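Long-range contacts in nicotinate-nucleotide pyrophosphorylase (Ehrlichia chaffeensis, PDB 3L0G), which probably catalyses the conversion of quinolinate to nicotinate D-ribonucleotide, a step of NAD biosynthesis: residues N60-L65 with N287-L292; L65-I70 with D94-N99. One frame throughout, in Å; residues are numbered along the deposited sequence.

Contact 1: residues N60-L65 with N287-L292; sequences NTRENL and NKDIGL
The guanidinium of Arg62 lies flat over the backbone of Gly291. One face covers the glycine N, and Arg62 NH2 sits 3.5 Å from Gly291 CA. At the edge, in plane, is a water that accepts from Arg62 NE and donates to Asp289 OD1. The Asp289 carboxylate stands almost perpendicular to the guanidinium, 88° between planes, and meets the aliphatic part of the arginine: Asp289 OD1 is 3.4 Å from Arg62 CG. The carboxylate of Glu63 is held at OE2 and more weakly at OE1. Glu63 OE2 takes Asp289 N at 3.0 Å on its anti side, and Glu63 OE1 forms a long, weak salt bridge with Lys288 NZ at 3.5 Å. A second water joins Glu63 OE1, Asn64 O and Lys288 NZ. The bend of the lysine at chi2 (-60°) lays its chain along Leu65, whose CD2 also meets Ile290 CG1 at 3.7 Å. The backbones pair antiparallel. Asn60 and Gly291 exchange two backbone bonds, and Arg62 N donates to Asp289 O at 2.9 Å. Arg62 NH1 has its salt bridge with Asp293, beyond the segment. Arg62 and Asp289 are thus linked through water and not by direct ion pairing, while the carboxylate of Glu63 probably gains stability from the backbone N-H, from the water on OE1 and, more weakly, from the lysine.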
ATOM      1  N   ASN C  60       6.661   4.568 -27.868  1.00  9.36           N
ATOM      2  CA  ASN C  60       7.209   5.615 -28.702  1.00  8.84           C
ATOM      3  C   ASN C  60       6.613   6.953 -28.324  1.00  8.53           C
ATOM      4  O   ASN C  60       5.405   7.072 -28.145  1.00  8.07           O
ATOM      5  CB  ASN C  60       6.904   5.321 -30.199  1.00  8.91           C
ATOM      6  CG  ASN C  60       7.731   4.174 -30.748  1.00  9.40           C
ATOM      7  OD1 ASN C  60       8.903   4.002 -30.366  1.00 10.68           O
ATOM      8  ND2 ASN C  60       7.142   3.397 -31.668  1.00  7.47           N
ATOM      9  N   THR C  61       7.473   7.951 -28.155  1.00  8.75           N
ATOM     10  CA  THR C  61       7.026   9.343 -28.027  1.00  8.37           C
ATOM     11  C   THR C  61       6.396   9.850 -29.325  1.00  9.43           C
ATOM     12  O   THR C  61       6.779   9.421 -30.424  1.00  9.13           O
ATOM     13  CB  THR C  61       8.169  10.282 -27.732  1.00  8.25           C
ATOM     14  OG1 THR C  61       8.958  10.479 -28.923  1.00  7.69           O
ATOM     15  CG2 THR C  61       9.040   9.762 -26.582  1.00  6.27           C
ATOM     16  N   ARG C  62       5.445  10.770 -29.185  1.00  9.71           N
ATOM     17  CA  ARG C  62       4.851  11.447 -30.319  1.00 10.11           C
ATOM     18  C   ARG C  62       5.252  12.919 -30.355  1.00 10.08           C
ATOM     19  O   ARG C  62       4.686  13.677 -31.147  1.00  9.85           O
ATOM     20  CB  ARG C  62       3.319  11.364 -30.291  1.00 10.78           C
ATOM     21  CG  ARG C  62       2.700  10.032 -29.905  1.00 13.28           C
ATOM     22  CD  ARG C  62       3.096   8.909 -30.823  1.00 15.28           C
ATOM     23  NE  ARG C  62       2.228   7.745 -30.630  1.00 17.45           N
ATOM     24  CZ  ARG C  62       2.470   6.514 -31.090  1.00 18.11           C
ATOM     25  NH1 ARG C  62       3.585   6.235 -31.781  1.00 18.32           N
ATOM     26  NH2 ARG C  62       1.585   5.549 -30.841  1.00 17.95           N
ATOM     27  N   GLU C  63       6.213  13.327 -29.513  1.00  9.84           N
ATOM     28  CA  GLU C  63       6.730  14.711 -29.487  1.00  9.23           C
ATOM     29  C   GLU C  63       7.940  14.761 -28.579  1.00  8.84           C
ATOM     30  O   GLU C  63       8.232  13.791 -27.905  1.00  7.83           O
ATOM     31  CB  GLU C  63       5.688  15.672 -28.928  1.00  9.63           C
ATOM     32  CG  GLU C  63       5.059  15.129 -27.636  1.00 11.82           C
ATOM     33  CD  GLU C  63       4.087  16.070 -26.949  1.00 14.21           C
ATOM     34  OE1 GLU C  63       4.309  17.295 -26.939  1.00 17.50           O
ATOM     35  OE2 GLU C  63       3.118  15.551 -26.367  1.00 15.89           O
ATOM     36  N   ASN C  64       8.612  15.913 -28.550  1.00  8.30           N
ATOM     37  CA  ASN C  64       9.726  16.184 -27.642  1.00  8.19           C
ATOM     38  C   ASN C  64       9.269  16.048 -26.179  1.00  8.37           C
ATOM     39  O   ASN C  64       8.165  16.460 -25.836  1.00  8.31           O
ATOM     40  CB  ASN C  64      10.245  17.631 -27.834  1.00  8.37           C
ATOM     41  CG  ASN C  64      11.031  17.846 -29.151  1.00  7.87           C
ATOM     42  OD1 ASN C  64      11.205  16.940 -29.946  1.00 10.12           O
ATOM     43  ND2 ASN C  64      11.524  19.063 -29.347  1.00  8.94           N
ATOM     44  N   LEU C  65      10.134  15.515 -25.324  1.00  7.58           N
ATOM     45  CA  LEU C  65       9.823  15.409 -23.905  1.00  8.20           C
ATOM     46  C   LEU C  65      11.050  15.051 -23.080  1.00  7.76           C
ATOM     47  O   LEU C  65      12.100  14.606 -23.620  1.00  7.89           O
ATOM     48  CB  LEU C  65       8.686  14.418 -23.649  1.00  7.76           C
ATOM     49  CG  LEU C  65       8.750  13.051 -24.329  1.00  7.59           C
ATOM     50  CD1 LEU C  65       9.761  12.188 -23.587  1.00 10.66           C
ATOM     51  CD2 LEU C  65       7.386  12.366 -24.295  1.00 10.00           C
ATOM     52  N   ASN C 287      -0.040  16.431 -20.083  1.00 11.26           N
ATOM     53  CA  ASN C 287       0.561  15.113 -20.259  1.00 11.28           C
ATOM     54  C   ASN C 287       1.256  15.099 -21.622  1.00 10.99           C
ATOM     55  O   ASN C 287       0.790  15.755 -22.556  1.00 10.66           O
ATOM     56  CB  ASN C 287      -0.496  13.993 -20.248  1.00 11.35           C
ATOM     57  CG  ASN C 287      -0.864  13.525 -18.854  1.00 14.33           C
ATOM     58  OD1 ASN C 287      -1.429  12.412 -18.667  1.00 20.48           O
ATOM     59  ND2 ASN C 287      -0.548  14.338 -17.866  1.00 15.53           N
ATOM     60  N   LYS C 288       2.357  14.359 -21.729  1.00 10.57           N
ATOM     61  CA  LYS C 288       3.005  14.122 -23.014  1.00 10.62           C
ATOM     62  C   LYS C 288       2.357  12.935 -23.717  1.00 11.01           C
ATOM     63  O   LYS C 288       1.803  12.020 -23.094  1.00 11.16           O
ATOM     64  CB  LYS C 288       4.493  13.884 -22.834  1.00 10.80           C
ATOM     65  CG  LYS C 288       5.243  15.109 -22.329  1.00 12.29           C
ATOM     66  CD  LYS C 288       5.085  16.260 -23.317  1.00 12.93           C
ATOM     67  CE  LYS C 288       6.114  17.318 -23.115  1.00 15.01           C
ATOM     68  NZ  LYS C 288       5.889  18.446 -24.059  1.00 14.71           N
ATOM     69  N   ASP C 289       2.427  12.973 -25.035  1.00 10.91           N
ATOM     70  CA  ASP C 289       1.832  11.976 -25.867  1.00 10.99           C
ATOM     71  C   ASP C 289       2.887  10.921 -26.167  1.00 11.03           C
ATOM     72  O   ASP C 289       3.942  11.212 -26.786  1.00 12.41           O
ATOM     73  CB  ASP C 289       1.275  12.642 -27.149  1.00 11.00           C
ATOM     74  CG  ASP C 289       0.429  11.708 -27.970  1.00 13.49           C
ATOM     75  OD1 ASP C 289       0.275  10.541 -27.550  1.00 14.84           O
ATOM     76  OD2 ASP C 289      -0.052  12.124 -29.062  1.00 14.50           O
ATOM     77  N   ILE C 290       2.587   9.711 -25.705  1.00 10.44           N
ATOM     78  CA  ILE C 290       3.450   8.524 -25.795  1.00 10.34           C
ATOM     79  C   ILE C 290       2.518   7.343 -26.036  1.00 10.34           C
ATOM     80  O   ILE C 290       1.478   7.264 -25.402  1.00  9.81           O
ATOM     81  CB  ILE C 290       4.218   8.294 -24.477  1.00 10.25           C
ATOM     82  CG1 ILE C 290       5.066   9.530 -24.136  1.00  8.76           C
ATOM     83  CG2 ILE C 290       5.101   7.027 -24.543  1.00  9.83           C
ATOM     84  CD1 ILE C 290       5.668   9.538 -22.698  1.00  6.86           C
ATOM     85  N   GLY C 291       2.864   6.450 -26.962  1.00 10.49           N
ATOM     86  CA  GLY C 291       1.961   5.341 -27.323  1.00 10.42           C
ATOM     87  C   GLY C 291       2.626   3.997 -27.329  1.00 10.13           C
ATOM     88  O   GLY C 291       3.828   3.926 -27.239  1.00  9.76           O
ATOM     89  N   LEU C 292       1.829   2.935 -27.461  1.00 10.64           N
ATOM     90  CA  LEU C 292       2.319   1.573 -27.562  1.00 10.74           C
ATOM     91  C   LEU C 292       2.034   1.079 -28.980  1.00 11.37           C
ATOM     92  O   LEU C 292       0.882   0.937 -29.369  1.00 10.20           O
ATOM     93  CB  LEU C 292       1.619   0.671 -26.545  1.00 11.64           C
ATOM     94  CG  LEU C 292       2.035  -0.818 -26.563  1.00 11.10           C
ATOM     95  CD1 LEU C 292       3.524  -0.971 -26.357  1.00 10.74           C
ATOM     96  CD2 LEU C 292       1.277  -1.607 -25.490  1.00 11.01           C
TER
HETATM   97  O   HOH W   1       0.056   7.751 -28.823  1.00 25.33           O
HETATM   98  O   HOH W   2       6.552  18.275 -26.778  1.00 21.43           O

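Contact 2: residues L65-I70 with D94-N99; sequences LVVCGI and DITGKN
Val67 N and Asp94 O join at 2.8 Å at the end of a two-stranded antiparallel sheet, part of the N-terminal domain. The bond is almost straight, 175° at the hydrogen. Leu65 and Thr96 form the hydrogen-bonded pair, with Thr96 N to Leu65 O at 3.0 Å and Leu65 N to Thr96 O at 3.1 Å. Val66 and Ile95 make the non-hydrogen-bonded pair between these bonds. The tight side is the face of Leu65 and Thr96. Their side chains lie side by side and point the same way, with Leu65 CD1 3.8 Å from Thr96 CG2. Val67 crosses Thr96, CG2 to CG2, and its CG2 also packs against Asp94 O; Leu102 of strand 101-108 adds to this packing. Thr96 turns its methyl to the leucine because OG1 is anti to the backbone N (chi1 -154°), and that hydroxyl bonds to Ser100. Asp94 is the partly exposed rim of this face, and its OD2 accepts from Lys91 N. The loose side is at Ile95, which is exposed, whereas Val66 is buried against helix 116-139 at Ala130 and Arg134. Between the two segments this face has a single apolar touch, Val66 CG2 to Ile95 CG1, 3.9 Å.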
ATOM      1  N   LEU C  65      10.134  15.515 -25.324  1.00  7.58           N
ATOM      2  CA  LEU C  65       9.823  15.409 -23.905  1.00  8.20           C
ATOM      3  C   LEU C  65      11.050  15.051 -23.080  1.00  7.76           C
ATOM      4  O   LEU C  65      12.100  14.606 -23.620  1.00  7.89           O
ATOM      5  CB  LEU C  65       8.686  14.418 -23.649  1.00  7.76           C
ATOM      6  CG  LEU C  65       8.750  13.051 -24.329  1.00  7.59           C
ATOM      7  CD1 LEU C  65       9.761  12.188 -23.587  1.00 10.66           C
ATOM      8  CD2 LEU C  65       7.386  12.366 -24.295  1.00 10.00           C
ATOM      9  N   VAL C  66      10.940  15.343 -21.790  1.00  7.22           N
ATOM     10  CA  VAL C  66      11.896  14.874 -20.802  1.00  6.65           C
ATOM     11  C   VAL C  66      11.337  13.552 -20.304  1.00  7.36           C
ATOM     12  O   VAL C  66      10.200  13.499 -19.815  1.00  9.24           O
ATOM     13  CB  VAL C  66      12.084  15.856 -19.646  1.00  6.06           C
ATOM     14  CG1 VAL C  66      12.978  15.240 -18.625  1.00  4.34           C
ATOM     15  CG2 VAL C  66      12.703  17.239 -20.151  1.00  7.33           C
ATOM     16  N   VAL C  67      12.106  12.479 -20.459  1.00  7.23           N
ATOM     17  CA  VAL C  67      11.630  11.136 -20.098  1.00  7.03           C
ATOM     18  C   VAL C  67      11.470  11.043 -18.594  1.00  7.23           C
ATOM     19  O   VAL C  67      12.386  11.433 -17.856  1.00  7.60           O
ATOM     20  CB  VAL C  67      12.601  10.025 -20.592  1.00  6.34           C
ATOM     21  CG1 VAL C  67      12.176   8.653 -20.085  1.00  6.75           C
ATOM     22  CG2 VAL C  67      12.662   9.987 -22.124  1.00  6.36           C
ATOM     23  N   CYS C  68      10.318  10.554 -18.136  1.00  7.67           N
ATOM     24  CA  CYS C  68      10.115  10.309 -16.696  1.00  7.66           C
ATOM     25  C   CYS C  68       9.105   9.182 -16.481  1.00  7.29           C
ATOM     26  O   CYS C  68       8.112   9.092 -17.189  1.00  7.45           O
ATOM     27  CB  CYS C  68       9.662  11.578 -15.997  1.00  7.98           C
ATOM     28  SG  CYS C  68       9.893  11.537 -14.164  1.00  9.18           S
ATOM     29  N   GLY C  69       9.373   8.313 -15.516  1.00  7.33           N
ATOM     30  CA  GLY C  69       8.471   7.208 -15.185  1.00  7.23           C
ATOM     31  C   GLY C  69       8.946   5.861 -15.674  1.00  7.48           C
ATOM     32  O   GLY C  69       8.218   4.878 -15.551  1.00  7.21           O
ATOM     33  N   ILE C  70      10.153   5.800 -16.255  1.00  8.16           N
ATOM     34  CA  ILE C  70      10.685   4.517 -16.744  1.00  8.53           C
ATOM     35  C   ILE C  70      10.791   3.434 -15.658  1.00  8.35           C
ATOM     36  O   ILE C  70      10.498   2.256 -15.940  1.00  8.85           O
ATOM     37  CB  ILE C  70      12.035   4.665 -17.478  1.00  8.63           C
ATOM     38  CG1 ILE C  70      11.879   5.467 -18.751  1.00  8.47           C
ATOM     39  CG2 ILE C  70      12.602   3.285 -17.862  1.00 10.15           C
ATOM     40  CD1 ILE C  70      11.124   4.698 -19.847  1.00  9.90           C
ATOM     41  N   ASP C  94      16.580  11.785 -19.449  1.00 12.59           N
ATOM     42  CA  ASP C  94      16.949  11.954 -20.869  1.00 11.90           C
ATOM     43  C   ASP C  94      15.965  12.891 -21.569  1.00 12.35           C
ATOM     44  O   ASP C  94      14.735  12.838 -21.349  1.00 11.05           O
ATOM     45  CB  ASP C  94      16.964  10.637 -21.614  1.00 11.83           C
ATOM     46  CG  ASP C  94      18.119   9.727 -21.201  1.00 12.28           C
ATOM     47  OD1 ASP C  94      19.113  10.192 -20.614  1.00 12.19           O
ATOM     48  OD2 ASP C  94      18.019   8.515 -21.469  1.00 12.30           O
ATOM     49  N   ILE C  95      16.523  13.775 -22.388  1.00 12.17           N
ATOM     50  CA  ILE C  95      15.748  14.663 -23.211  1.00 12.91           C
ATOM     51  C   ILE C  95      15.763  14.057 -24.613  1.00 13.31           C
ATOM     52  O   ILE C  95      16.834  13.766 -25.170  1.00 13.38           O
ATOM     53  CB  ILE C  95      16.311  16.127 -23.161  1.00 13.31           C
ATOM     54  CG1 ILE C  95      16.194  16.648 -21.716  1.00 14.43           C
ATOM     55  CG2 ILE C  95      15.557  17.042 -24.165  1.00 12.66           C
ATOM     56  CD1 ILE C  95      16.670  18.123 -21.446  1.00 16.31           C
ATOM     57  N   THR C  96      14.575  13.817 -25.160  1.00 12.89           N
ATOM     58  CA  THR C  96      14.464  13.121 -26.441  1.00 12.99           C
ATOM     59  C   THR C  96      13.424  13.777 -27.390  1.00 12.37           C
ATOM     60  O   THR C  96      12.615  14.625 -26.976  1.00 11.03           O
ATOM     61  CB  THR C  96      14.144  11.645 -26.203  1.00 13.46           C
ATOM     62  OG1 THR C  96      14.613  10.866 -27.320  1.00 14.94           O
ATOM     63  CG2 THR C  96      12.679  11.459 -25.937  1.00 12.81           C
ATOM     64  N   GLY C  97      13.493  13.401 -28.664  1.00 11.21           N
ATOM     65  CA  GLY C  97      12.661  14.005 -29.690  1.00 10.75           C
ATOM     66  C   GLY C  97      11.396  13.234 -30.003  1.00 10.67           C
ATOM     67  O   GLY C  97      11.139  12.205 -29.429  1.00  9.53           O
ATOM     68  N   LYS C  98      10.609  13.787 -30.920  1.00 11.25           N
ATOM     69  CA  LYS C  98       9.465  13.137 -31.534  1.00 11.40           C
ATOM     70  C   LYS C  98       9.857  11.763 -32.161  1.00 12.07           C
ATOM     71  O   LYS C  98      10.930  11.610 -32.762  1.00 10.94           O
ATOM     72  CB  LYS C  98       8.911  14.089 -32.616  1.00 12.11           C
ATOM     73  CG  LYS C  98       7.696  13.564 -33.358  1.00 14.06           C
ATOM     74  CD  LYS C  98       7.064  14.572 -34.258  1.00 16.27           C
ATOM     75  CE  LYS C  98       5.984  13.890 -35.131  1.00 18.76           C
ATOM     76  NZ  LYS C  98       5.208  14.927 -35.880  1.00 22.27           N
ATOM     77  N   ASN C  99       8.966  10.784 -32.033  1.00 12.56           N
ATOM     78  CA  ASN C  99       9.171   9.442 -32.603  1.00 13.17           C
ATOM     79  C   ASN C  99      10.449   8.775 -32.080  1.00 12.87           C
ATOM     80  O   ASN C  99      11.214   8.162 -32.826  1.00 13.78           O
ATOM     81  CB  ASN C  99       9.153   9.487 -34.142  1.00 13.65           C
ATOM     82  CG  ASN C  99       7.833   9.988 -34.682  1.00 15.12           C
ATOM     83  OD1 ASN C  99       6.782   9.804 -34.056  1.00 17.29           O
ATOM     84  ND2 ASN C  99       7.874  10.641 -35.838  1.00 15.46           N
TER

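In the fold
The centres of contacts 1 and 2 are 8 Å apart, on the same side of the chain's centre. Leu65 belongs to both. Strand 54-61 is followed, after a short loop, by strand 65-66, and contact 2 is nested within the long loop that contact 1 closes. Contact 1 brings strand 290-294, the last of the chain, to the edge of the four-stranded antiparallel sheet. Contact 2 is a separate two-stranded sheet beside it. Helix 116-139 packs against both. Thr61 OG1 probably bonds to Gly97 O, tying the two together. The C-terminal end of the chain thus returns, after the parallel-stranded domain, to complete the N-terminal one.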